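Local coordinates for uncharacterized protein (Candida albicans, PDB 5K04) that probably serves as the non-catalytic, helical scaffold subunit of the NatB N-terminal acetyltransferase complex, in contact with the NAT3 subunit and its coenzyme A, at residues Y367-V372 with E403-N408; V372-L377 with N408-L413; L397-L402 with L413-L418. One frame throughout, in Å; residues are numbered along the deposited sequence.

Interaction 1: residues Y367-V372 with E403-N408. With COA (coenzyme A), chain D.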
loop_
_atom_site.group_PDB
_atom_site.type_symbol
_atom_site.label_atom_id
_atom_site.label_comp_id
_atom_site.label_asym_id
_atom_site.label_seq_id
_atom_site.Cartn_x
_atom_site.Cartn_y
_atom_site.Cartn_z
ATOM N N TYR A 367 -11.412 -22.937 6.900
ATOM C CA TYR A 367 -10.753 -21.656 6.679
ATOM C C TYR A 367 -11.710 -20.468 6.781
ATOM O O TYR A 367 -11.324 -19.339 6.452
ATOM C CB TYR A 367 -10.039 -21.677 5.323
ATOM C CG TYR A 367 -8.847 -22.614 5.297
ATOM C CD1 TYR A 367 -7.621 -22.229 5.838
ATOM C CD2 TYR A 367 -8.946 -23.888 4.739
ATOM C CE1 TYR A 367 -6.520 -23.095 5.824
ATOM C CE2 TYR A 367 -7.855 -24.757 4.723
ATOM C CZ TYR A 367 -6.645 -24.356 5.268
ATOM O OH TYR A 367 -5.567 -25.208 5.248
ATOM N N ASP A 368 -12.941 -20.699 7.224
ATOM C CA ASP A 368 -13.879 -19.626 7.510
ATOM C C ASP A 368 -13.692 -19.121 8.934
ATOM O O ASP A 368 -13.342 -19.875 9.842
ATOM C CB ASP A 368 -15.321 -20.104 7.323
ATOM C CG ASP A 368 -15.789 -20.010 5.875
ATOM O OD1 ASP A 368 -15.420 -19.045 5.152
ATOM O OD2 ASP A 368 -16.550 -20.899 5.476
ATOM N N SER A 369 -13.915 -17.826 9.121
ATOM C CA SER A 369 -13.961 -17.295 10.472
ATOM C C SER A 369 -15.319 -17.605 11.107
ATOM O O SER A 369 -16.315 -17.862 10.423
ATOM C CB SER A 369 -13.691 -15.793 10.475
ATOM O OG SER A 369 -12.333 -15.501 10.172
ATOM N N ASN A 370 -15.335 -17.625 12.435
ATOM C CA ASN A 370 -16.569 -17.853 13.169
ATOM C C ASN A 370 -17.301 -16.531 13.346
ATOM O O ASN A 370 -16.775 -15.628 14.011
ATOM C CB ASN A 370 -16.279 -18.457 14.520
ATOM C CG ASN A 370 -17.543 -18.796 15.284
ATOM O OD1 ASN A 370 -18.632 -18.353 14.937
ATOM N ND2 ASN A 370 -17.398 -19.606 16.332
ATOM N N PRO A 371 -18.510 -16.386 12.808
ATOM C CA PRO A 371 -19.197 -15.090 12.897
ATOM C C PRO A 371 -19.410 -14.593 14.326
ATOM O O PRO A 371 -19.618 -13.389 14.509
ATOM C CB PRO A 371 -20.532 -15.350 12.185
ATOM C CG PRO A 371 -20.282 -16.550 11.324
ATOM C CD PRO A 371 -19.305 -17.394 12.082
ATOM N N VAL A 372 -19.359 -15.469 15.343
ATOM C CA VAL A 372 -19.496 -15.011 16.731
ATOM C C VAL A 372 -18.426 -13.995 17.085
ATOM O O VAL A 372 -18.627 -13.144 17.963
ATOM C CB VAL A 372 -19.418 -16.186 17.717
ATOM C CG1 VAL A 372 -19.937 -15.750 19.054
ATOM C CG2 VAL A 372 -20.215 -17.313 17.228
ATOM N N GLU A 403 -7.563 -19.856 19.218
ATOM C CA GLU A 403 -7.353 -21.306 19.294
ATOM C C GLU A 403 -8.364 -22.055 18.434
ATOM O O GLU A 403 -8.030 -23.035 17.759
ATOM C CB GLU A 403 -7.472 -21.807 20.748
ATOM C CG GLU A 403 -6.391 -21.363 21.728
ATOM C CD GLU A 403 -6.753 -21.697 23.172
ATOM O OE1 GLU A 403 -7.712 -22.471 23.372
ATOM O OE2 GLU A 403 -6.087 -21.183 24.104
ATOM N N GLN A 404 -9.614 -21.621 18.479
ATOM C CA GLN A 404 -10.697 -22.238 17.734
ATOM C C GLN A 404 -10.981 -21.522 16.418
ATOM O O GLN A 404 -11.437 -22.160 15.466
ATOM C CB GLN A 404 -11.951 -22.254 18.614
ATOM C CG GLN A 404 -13.048 -23.147 18.144
ATOM C CD GLN A 404 -12.788 -24.591 18.474
ATOM O OE1 GLN A 404 -11.982 -24.906 19.355
ATOM N NE2 GLN A 404 -13.469 -25.482 17.766
ATOM N N ASP A 405 -10.692 -20.223 16.335
ATOM C CA ASP A 405 -10.903 -19.422 15.126
ATOM C C ASP A 405 -9.543 -18.966 14.594
ATOM O O ASP A 405 -9.183 -17.786 14.646
ATOM C CB ASP A 405 -11.850 -18.228 15.448
ATOM C CG ASP A 405 -12.521 -17.648 14.206
ATOM O OD1 ASP A 405 -12.292 -18.179 13.095
ATOM O OD2 ASP A 405 -13.273 -16.656 14.346
ATOM N N LYS A 406 -8.800 -19.927 14.018
ATOM C CA LYS A 406 -7.343 -19.843 13.882
ATOM C C LYS A 406 -6.870 -18.894 12.791
ATOM O O LYS A 406 -5.699 -18.498 12.809
ATOM C CB LYS A 406 -6.753 -21.223 13.585
ATOM C CG LYS A 406 -6.963 -22.280 14.653
ATOM C CD LYS A 406 -7.504 -23.583 14.063
ATOM C CE LYS A 406 -6.774 -23.980 12.787
ATOM N NZ LYS A 406 -5.315 -24.201 12.996
ATOM N N TYR A 407 -7.714 -18.564 11.809
ATOM C CA TYR A 407 -7.305 -17.689 10.711
ATOM C C TYR A 407 -8.056 -16.361 10.722
ATOM O O TYR A 407 -8.055 -15.643 9.716
ATOM C CB TYR A 407 -7.489 -18.394 9.363
ATOM C CG TYR A 407 -6.943 -19.818 9.327
ATOM C CD1 TYR A 407 -5.578 -20.057 9.254
ATOM C CD2 TYR A 407 -7.794 -20.918 9.398
ATOM C CE1 TYR A 407 -5.067 -21.356 9.243
ATOM C CE2 TYR A 407 -7.299 -22.221 9.384
ATOM C CZ TYR A 407 -5.927 -22.430 9.304
ATOM O OH TYR A 407 -5.421 -23.703 9.290
ATOM N N ASN A 408 -8.708 -16.019 11.838
ATOM C CA ASN A 408 -9.414 -14.750 11.919
ATOM C C ASN A 408 -8.388 -13.636 11.987
ATOM O O ASN A 408 -7.729 -13.443 13.011
ATOM C CB ASN A 408 -10.339 -14.717 13.125
ATOM C CG ASN A 408 -11.227 -13.475 13.139
ATOM O OD1 ASN A 408 -10.787 -12.366 12.813
ATOM N ND2 ASN A 408 -12.489 -13.666 13.498
HETATM N N1A COA D . -19.203 -23.658 3.237
HETATM C C2A COA D . -20.079 -24.721 2.650
HETATM N N3A COA D . -20.427 -24.349 1.216
HETATM C C4A COA D . -20.069 -23.106 0.500
HETATM C C5A COA D . -19.214 -21.949 1.228
HETATM C C6A COA D . -18.725 -22.327 2.682
HETATM N N6A COA D . -17.854 -21.513 3.462
HETATM N N7A COA D . -18.822 -20.822 0.234
HETATM C C8A COA D . -19.325 -21.122 -1.224
HETATM N N9A COA D . -20.021 -22.570 -0.907
HETATM C C1B COA D . -20.525 -23.415 -2.201
HETATM C C2B COA D . -21.936 -24.072 -2.082
HETATM O O2B COA D . -22.235 -25.469 -2.031
HETATM C C3B COA D . -22.615 -22.928 -2.799
HETATM O O3B COA D . -23.990 -22.634 -3.067
HETATM P P3B COA D . -25.378 -22.178 -2.333
HETATM O O7A COA D . -25.723 -20.813 -2.903
HETATM O O8A COA D . -26.403 -23.217 -2.805
HETATM O O9A COA D . -25.092 -22.162 -0.850
HETATM C C4B COA D . -21.453 -22.203 -3.669
HETATM O O4B COA D . -20.081 -22.715 -3.419
HETATM C C5B COA D . -21.684 -20.737 -4.203
HETATM O O5B COA D . -21.656 -19.582 -3.359
HETATM P P1A COA D . -21.412 -17.984 -3.371
HETATM O O1A COA D . -21.350 -17.562 -4.792
HETATM O O2A COA D . -22.485 -17.336 -2.550
HETATM O O3A COA D . -20.027 -17.819 -2.661
HETATM P P2A COA D . -19.131 -16.724 -1.889
HETATM O O4A COA D . -19.402 -16.887 -0.422
HETATM O O5A COA D . -19.343 -15.419 -2.484
HETATM O O6A COA D . -17.661 -17.306 -2.178
HETATM C CBP COA D . -15.315 -18.554 -2.037
HETATM C CCP COA D . -16.974 -18.560 -2.290
HETATM C CDP COA D . -14.702 -20.119 -2.097
HETATM C CEP COA D . -14.566 -17.555 -3.182
HETATM C CAP COA D . -15.025 -17.889 -0.458
HETATM O OAP COA D . -15.909 -18.270 0.570
HETATM C C9P COA D . -13.512 -17.377 -0.237
HETATM O O9P COA D . -12.539 -18.132 0.338
HETATM N N8P COA D . -13.039 -16.302 -1.204
HETATM C C7P COA D . -11.596 -16.310 -1.838
HETATM C C6P COA D . -10.658 -17.524 -1.493
HETATM C C5P COA D . -10.857 -19.050 -2.063
HETATM O O5P COA D . -10.987 -20.123 -1.274
HETATM N N4P COA D . -11.000 -19.170 -3.529
HETATM C C3P COA D . -11.835 -19.445 -4.678
HETATM C C2P COA D . -12.794 -20.581 -4.990
HETATM S S1P COA D . -12.288 -22.243 -5.312
HETATM O O HOH W 1 -10.634 -19.294 11.381
#
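Chi1 values of -69° in Tyr367 and -47° in Tyr407 set each ring beside its own backbone N, and the two phenols meet in an offset stack between loops of the helical scaffold of this NatB subunit. The ring planes are turned 30° from each other, their centroids 4.8 Å apart. Tyr367 CD1 lies over the rim of one Tyr407 face, 3.6 Å from Tyr407 CE2, while Lys406 CB covers the opposite face. Leu23 and Pro22 of the NAT3 chain pack on Tyr367 and Tyr407 respectively, so the stack also belongs to the subunit interface.

Beside the stack, Asp405 grips the other loop. Asp405 OD2 accepts from Asn370 N at 3.0 Å and from Asn408 ND2 at 3.2 Å, from opposite faces of the carboxylate, and also bonds to Asn373 of the next helix, which should hold the group in place and probably favours its ionised form. A water accepting from Tyr407 N bridges Asp405 OD1 and Asp368 O. Asp368 faces the cofactor: OD1 forms a salt bridge with Arg85 of the NAT3 chain, whereas OD2 approaches coenzyme A N6A so closely that the modelled distance is doubtful. Ser369 OG rests 3.5 Å from Asn408 CA.

Interaction 2: residues V372-L377 with N408-L413; sequences VNELTL and NYKLKL
Two helices of an alpha-alpha array, next but one to each other in the chain, run side by side here: Glu374 and Leu377 of helix 372-383 meet Lys410 and Leu411 of helix 409-419. The segment axes come within 10.9 Å at 25°, a nearly parallel pairing consistent with the TPR-like family of this subunit. A salt bridge ties them together. Lys410 bends twice, at chi3 -65° and chi4 -64°, and this brings NZ to the syn lone pair of Glu374 OE1 at 2.9 Å; the two side chains meet roughly perpendicular. The same oxygen has a weak bond from Gln83 NE2 of the NAT3 chain, so the charge pair lies at the subunit boundary.

Beside the salt bridge the contact is apolar. Leu377 spreads its two methyls: CD2 lies 3.9 Å from Lys410 CB, and CD1 lies 4.1 Å from Leu411 CD2; the two leucines lie alongside, pointing opposite ways. Leu411 CD1 meets the amide of Asn373 instead. Asn373 OD1 accepts from Thr376 OG1 at 2.7 Å, which helps set the rotation of that amide. Asn408 is the N-cap of helix 409-419, its OD1 receiving Leu411 N, and a water accepting from its ND2 makes weak bonds to Asn373 O and Glu374 OE1. Helix 388-404 lies against both partners, its Leu401 touching Asn373, Thr376 and Leu411.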
loop_
_atom_site.group_PDB
_atom_site.type_symbol
_atom_site.label_atom_id
_atom_site.label_comp_id
_atom_site.label_asym_id
_atom_site.label_seq_id
_atom_site.Cartn_x
_atom_site.Cartn_y
_atom_site.Cartn_z
ATOM N N VAL A 372 -19.359 -15.469 15.343
ATOM C CA VAL A 372 -19.496 -15.011 16.731
ATOM C C VAL A 372 -18.426 -13.995 17.085
ATOM O O VAL A 372 -18.627 -13.144 17.963
ATOM C CB VAL A 372 -19.418 -16.186 17.717
ATOM C CG1 VAL A 372 -19.937 -15.750 19.054
ATOM C CG2 VAL A 372 -20.215 -17.313 17.228
ATOM N N ASN A 373 -17.266 -14.087 16.442
ATOM C CA ASN A 373 -16.162 -13.227 16.809
ATOM C C ASN A 373 -16.265 -11.850 16.183
ATOM O O ASN A 373 -15.381 -11.011 16.405
ATOM C CB ASN A 373 -14.866 -13.944 16.469
ATOM C CG ASN A 373 -14.623 -15.101 17.414
ATOM O OD1 ASN A 373 -14.930 -14.991 18.611
ATOM N ND2 ASN A 373 -14.108 -16.223 16.893
ATOM N N GLU A 374 -17.324 -11.617 15.398
ATOM C CA GLU A 374 -17.727 -10.257 15.086
ATOM C C GLU A 374 -18.278 -9.583 16.332
ATOM O O GLU A 374 -18.018 -8.399 16.577
ATOM C CB GLU A 374 -18.775 -10.267 13.972
ATOM C CG GLU A 374 -18.271 -10.747 12.598
ATOM C CD GLU A 374 -17.209 -9.831 11.969
ATOM O OE1 GLU A 374 -16.214 -10.347 11.409
ATOM O OE2 GLU A 374 -17.372 -8.589 12.046
ATOM N N LEU A 375 -19.027 -10.344 17.142
ATOM C CA LEU A 375 -19.586 -9.838 18.391
ATOM C C LEU A 375 -18.526 -9.747 19.485
ATOM O O LEU A 375 -18.443 -8.732 20.192
ATOM C CB LEU A 375 -20.745 -10.734 18.838
ATOM C CG LEU A 375 -21.899 -10.697 17.837
ATOM C CD1 LEU A 375 -23.214 -11.230 18.418
ATOM C CD2 LEU A 375 -22.078 -9.265 17.356
ATOM N N THR A 376 -17.697 -10.790 19.622
ATOM C CA THR A 376 -16.700 -10.804 20.690
ATOM C C THR A 376 -15.655 -9.707 20.491
ATOM O O THR A 376 -15.230 -9.065 21.465
ATOM C CB THR A 376 -16.040 -12.189 20.790
ATOM O OG1 THR A 376 -15.327 -12.512 19.588
ATOM C CG2 THR A 376 -17.090 -13.241 21.030
ATOM N N LEU A 377 -15.245 -9.459 19.239
ATOM C CA LEU A 377 -14.280 -8.389 18.991
ATOM C C LEU A 377 -14.861 -7.031 19.381
ATOM O O LEU A 377 -14.210 -6.239 20.073
ATOM C CB LEU A 377 -13.837 -8.402 17.527
ATOM C CG LEU A 377 -12.802 -7.342 17.119
ATOM C CD1 LEU A 377 -11.497 -7.505 17.894
ATOM C CD2 LEU A 377 -12.548 -7.393 15.633
ATOM N N ASN A 408 -8.708 -16.019 11.838
ATOM C CA ASN A 408 -9.414 -14.750 11.919
ATOM C C ASN A 408 -8.388 -13.636 11.987
ATOM O O ASN A 408 -7.729 -13.443 13.011
ATOM C CB ASN A 408 -10.339 -14.717 13.125
ATOM C CG ASN A 408 -11.227 -13.475 13.139
ATOM O OD1 ASN A 408 -10.787 -12.366 12.813
ATOM N ND2 ASN A 408 -12.489 -13.666 13.498
ATOM N N TYR A 409 -8.251 -12.901 10.883
ATOM C CA TYR A 409 -7.186 -11.915 10.784
ATOM C C TYR A 409 -7.461 -10.699 11.662
ATOM O O TYR A 409 -6.521 -10.113 12.212
ATOM C CB TYR A 409 -6.975 -11.519 9.317
ATOM C CG TYR A 409 -8.057 -10.659 8.700
ATOM C CD1 TYR A 409 -8.121 -9.293 8.950
ATOM C CD2 TYR A 409 -9.001 -11.201 7.840
ATOM C CE1 TYR A 409 -9.107 -8.493 8.378
ATOM C CE2 TYR A 409 -10.011 -10.398 7.268
ATOM C CZ TYR A 409 -10.058 -9.054 7.542
ATOM O OH TYR A 409 -11.027 -8.252 6.964
ATOM N N LYS A 410 -8.729 -10.304 11.818
ATOM C CA LYS A 410 -9.006 -9.134 12.644
ATOM C C LYS A 410 -8.560 -9.372 14.077
ATOM O O LYS A 410 -7.970 -8.487 14.705
ATOM C CB LYS A 410 -10.491 -8.760 12.589
ATOM C CG LYS A 410 -10.909 -8.165 11.244
ATOM C CD LYS A 410 -12.160 -7.314 11.357
ATOM C CE LYS A 410 -13.374 -8.106 11.738
ATOM N NZ LYS A 410 -13.733 -9.097 10.717
ATOM N N LEU A 411 -8.814 -10.569 14.603
ATOM C CA LEU A 411 -8.354 -10.883 15.951
ATOM C C LEU A 411 -6.838 -10.853 16.015
ATOM O O LEU A 411 -6.263 -10.409 17.018
ATOM C CB LEU A 411 -8.879 -12.253 16.405
ATOM C CG LEU A 411 -10.389 -12.531 16.438
ATOM C CD1 LEU A 411 -10.682 -14.000 16.861
ATOM C CD2 LEU A 411 -11.120 -11.559 17.352
ATOM N N LYS A 412 -6.175 -11.339 14.954
ATOM C CA LYS A 412 -4.715 -11.337 14.902
ATOM C C LYS A 412 -4.159 -9.918 14.888
ATOM O O LYS A 412 -3.206 -9.605 15.616
ATOM C CB LYS A 412 -4.241 -12.104 13.674
ATOM C CG LYS A 412 -4.379 -13.610 13.810
ATOM C CD LYS A 412 -3.790 -14.325 12.628
ATOM C CE LYS A 412 -3.851 -15.847 12.803
ATOM N NZ LYS A 412 -3.081 -16.474 11.675
ATOM N N LEU A 413 -4.753 -9.039 14.075
ATOM C CA LEU A 413 -4.260 -7.664 14.013
ATOM C C LEU A 413 -4.388 -6.994 15.368
ATOM O O LEU A 413 -3.468 -6.302 15.818
ATOM C CB LEU A 413 -5.022 -6.868 12.952
ATOM C CG LEU A 413 -4.870 -7.347 11.508
ATOM C CD1 LEU A 413 -5.724 -6.513 10.583
ATOM C CD2 LEU A 413 -3.445 -7.287 11.096
HETATM O O HOH W 2 -14.142 -11.017 13.866
#

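Interaction 3: residues L397-L402 with L413-L418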
loop_
_atom_site.group_PDB
_atom_site.type_symbol
_atom_site.label_atom_id
_atom_site.label_comp_id
_atom_site.label_asym_id
_atom_site.label_seq_id
_atom_site.Cartn_x
_atom_site.Cartn_y
_atom_site.Cartn_z
ATOM N N LEU A 397 -7.911 -13.176 26.049
ATOM C CA LEU A 397 -9.169 -13.492 25.384
ATOM C C LEU A 397 -8.973 -13.650 23.877
ATOM O O LEU A 397 -9.502 -14.593 23.275
ATOM C CB LEU A 397 -10.216 -12.420 25.704
ATOM C CG LEU A 397 -10.627 -12.286 27.181
ATOM C CD1 LEU A 397 -11.466 -11.023 27.467
ATOM C CD2 LEU A 397 -11.386 -13.523 27.645
ATOM N N LEU A 398 -8.192 -12.760 23.259
ATOM C CA LEU A 398 -7.918 -12.865 21.823
ATOM C C LEU A 398 -7.251 -14.194 21.485
ATOM O O LEU A 398 -7.713 -14.922 20.602
ATOM C CB LEU A 398 -7.053 -11.686 21.364
ATOM C CG LEU A 398 -7.771 -10.329 21.339
ATOM C CD1 LEU A 398 -6.836 -9.227 20.895
ATOM C CD2 LEU A 398 -9.029 -10.346 20.435
ATOM N N LYS A 399 -6.175 -14.539 22.212
ATOM C CA LYS A 399 -5.505 -15.827 22.018
ATOM C C LYS A 399 -6.474 -16.989 22.193
ATOM O O LYS A 399 -6.404 -17.980 21.458
ATOM C CB LYS A 399 -4.327 -15.978 22.990
ATOM C CG LYS A 399 -3.223 -14.959 22.791
ATOM C CD LYS A 399 -2.198 -15.030 23.901
ATOM C CE LYS A 399 -1.510 -16.388 23.925
ATOM N NZ LYS A 399 -0.726 -16.548 25.178
ATOM N N HIS A 400 -7.379 -16.894 23.168
ATOM C CA HIS A 400 -8.308 -17.996 23.397
ATOM C C HIS A 400 -9.250 -18.170 22.219
ATOM O O HIS A 400 -9.464 -19.291 21.748
ATOM C CB HIS A 400 -9.106 -17.779 24.681
ATOM C CG HIS A 400 -10.061 -18.889 24.966
ATOM N ND1 HIS A 400 -11.394 -18.834 24.619
ATOM C CD2 HIS A 400 -9.866 -20.109 25.515
ATOM C CE1 HIS A 400 -11.984 -19.965 24.961
ATOM N NE2 HIS A 400 -11.078 -20.754 25.506
ATOM N N LEU A 401 -9.812 -17.065 21.729
ATOM C CA LEU A 401 -10.642 -17.093 20.528
ATOM C C LEU A 401 -9.881 -17.642 19.321
ATOM O O LEU A 401 -10.446 -18.388 18.510
ATOM C CB LEU A 401 -11.166 -15.683 20.243
ATOM C CG LEU A 401 -11.930 -15.032 21.400
ATOM C CD1 LEU A 401 -12.346 -13.616 21.064
ATOM C CD2 LEU A 401 -13.133 -15.872 21.818
ATOM N N LEU A 402 -8.599 -17.288 19.185
ATOM C CA LEU A 402 -7.814 -17.709 18.024
ATOM C C LEU A 402 -7.468 -19.193 18.051
ATOM O O LEU A 402 -7.094 -19.733 17.005
ATOM C CB LEU A 402 -6.531 -16.867 17.905
ATOM C CG LEU A 402 -6.713 -15.452 17.325
ATOM C CD1 LEU A 402 -5.531 -14.515 17.565
ATOM C CD2 LEU A 402 -6.996 -15.556 15.824
ATOM N N LEU A 413 -4.753 -9.039 14.075
ATOM C CA LEU A 413 -4.260 -7.664 14.013
ATOM C C LEU A 413 -4.388 -6.994 15.368
ATOM O O LEU A 413 -3.468 -6.302 15.818
ATOM C CB LEU A 413 -5.022 -6.868 12.952
ATOM C CG LEU A 413 -4.870 -7.347 11.508
ATOM C CD1 LEU A 413 -5.724 -6.513 10.583
ATOM C CD2 LEU A 413 -3.445 -7.287 11.096
ATOM N N TRP A 414 -5.522 -7.208 16.043
ATOM C CA TRP A 414 -5.739 -6.589 17.343
ATOM C C TRP A 414 -4.761 -7.139 18.375
ATOM O O TRP A 414 -4.216 -6.382 19.186
ATOM C CB TRP A 414 -7.192 -6.805 17.783
ATOM C CG TRP A 414 -8.097 -5.748 17.267
ATOM C CD1 TRP A 414 -8.916 -5.828 16.170
ATOM C CD2 TRP A 414 -8.249 -4.418 17.786
ATOM N NE1 TRP A 414 -9.580 -4.642 15.987
ATOM C CE2 TRP A 414 -9.185 -3.756 16.960
ATOM C CE3 TRP A 414 -7.679 -3.723 18.860
ATOM C CZ2 TRP A 414 -9.576 -2.421 17.180
ATOM C CZ3 TRP A 414 -8.077 -2.398 19.093
ATOM C CH2 TRP A 414 -9.018 -1.762 18.247
ATOM N N LEU A 415 -4.510 -8.454 18.337
ATOM C CA LEU A 415 -3.527 -9.054 19.233
ATOM C C LEU A 415 -2.167 -8.371 19.091
ATOM O O LEU A 415 -1.490 -8.094 20.091
ATOM C CB LEU A 415 -3.416 -10.555 18.947
ATOM C CG LEU A 415 -2.469 -11.327 19.863
ATOM C CD1 LEU A 415 -2.862 -11.079 21.334
ATOM C CD2 LEU A 415 -2.486 -12.813 19.530
ATOM N N MET A 416 -1.761 -8.071 17.851
ATOM C CA MET A 416 -0.511 -7.341 17.647
ATOM C C MET A 416 -0.593 -5.927 18.217
ATOM O O MET A 416 0.361 -5.454 18.848
ATOM C CB MET A 416 -0.141 -7.329 16.160
ATOM C CG MET A 416 0.511 -8.630 15.698
ATOM S SD MET A 416 1.324 -8.622 14.118
ATOM C CE MET A 416 -0.087 -8.357 13.147
ATOM N N LYS A 417 -1.741 -5.253 18.048
ATOM C CA LYS A 417 -1.904 -3.905 18.605
ATOM C C LYS A 417 -1.758 -3.914 20.122
ATOM O O LYS A 417 -1.087 -3.048 20.691
ATOM C CB LYS A 417 -3.262 -3.314 18.202
ATOM C CG LYS A 417 -3.414 -3.116 16.705
ATOM C CD LYS A 417 -4.770 -2.513 16.295
ATOM C CE LYS A 417 -5.069 -1.201 17.001
ATOM N NZ LYS A 417 -6.300 -0.556 16.435
ATOM N N LEU A 418 -2.392 -4.888 20.795
ATOM C CA LEU A 418 -2.283 -4.983 22.252
ATOM C C LEU A 418 -0.838 -5.227 22.678
ATOM O O LEU A 418 -0.321 -4.534 23.560
ATOM C CB LEU A 418 -3.181 -6.099 22.797
ATOM C CG LEU A 418 -4.712 -6.039 22.647
ATOM C CD1 LEU A 418 -5.414 -6.931 23.680
ATOM C CD2 LEU A 418 -5.231 -4.659 22.747
#
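Leu398 is the bump of this helix hairpin, and the hollow that receives it lies on the following helix among Trp414, Leu415 and Leu418. The segments of helix 388-404 and helix 409-419 run antiparallel, crossing at -155° with axes 10.0 Å apart. A single methyl does the filling. Leu398 CD1 points at the backbone, 3.5 Å from Leu415 N, and is flanked by Trp414 CB at 4.0 Å and Leu418 CD1 at 3.9 Å.

The return bump is Leu415. With CG anti to the backbone N (chi1 -177°), its forked end reaches back across the groove, and Leu415 CD2 touches both Lys399 CG and Leu402 CD1, each 4.0 Å away. Lys399 thus lends its aliphatic stem to the packing while its ammonium group leads away to Thr731 OG1. Trp414 behaves similarly: its CB lines the hollow, but the indole leads away from helix 388-404, giving NE1 to Glu555 O and meeting the Trp556 ring edge-to-face.

No hydrogen bond crosses between the segments. Their cohesion therefore rests on the fit of leucine methyls against aliphatic carbons and on burial from water, and the polar ends of Lys399 and Trp414 bond to other parts of the chain.

The three contacts form one cluster over three consecutive helices and the loop before the first, interactions 1 and 2 having centres about 8 Å apart, as do 2 and 3, and interactions 1 and 3 about 12 Å. Asp405 OD2 of interaction 1 lies 2.7 Å from Asn373 ND2 of interaction 2, and Asn408 serves both. Interaction 3 joins through packing: Leu377 CD1 is 3.5 Å from Trp414 CD1, and Asn408 O is 3.6 Å from Leu402 CD2. Interactions 1 and 2 have polar bonds across them, whereas interaction 3 has none. Interaction 1 reaches the adenine end of coenzyme A, the Asn408 side chain is about 13 Å from that ligand, and interaction 3 is a leucine-rich helix interface.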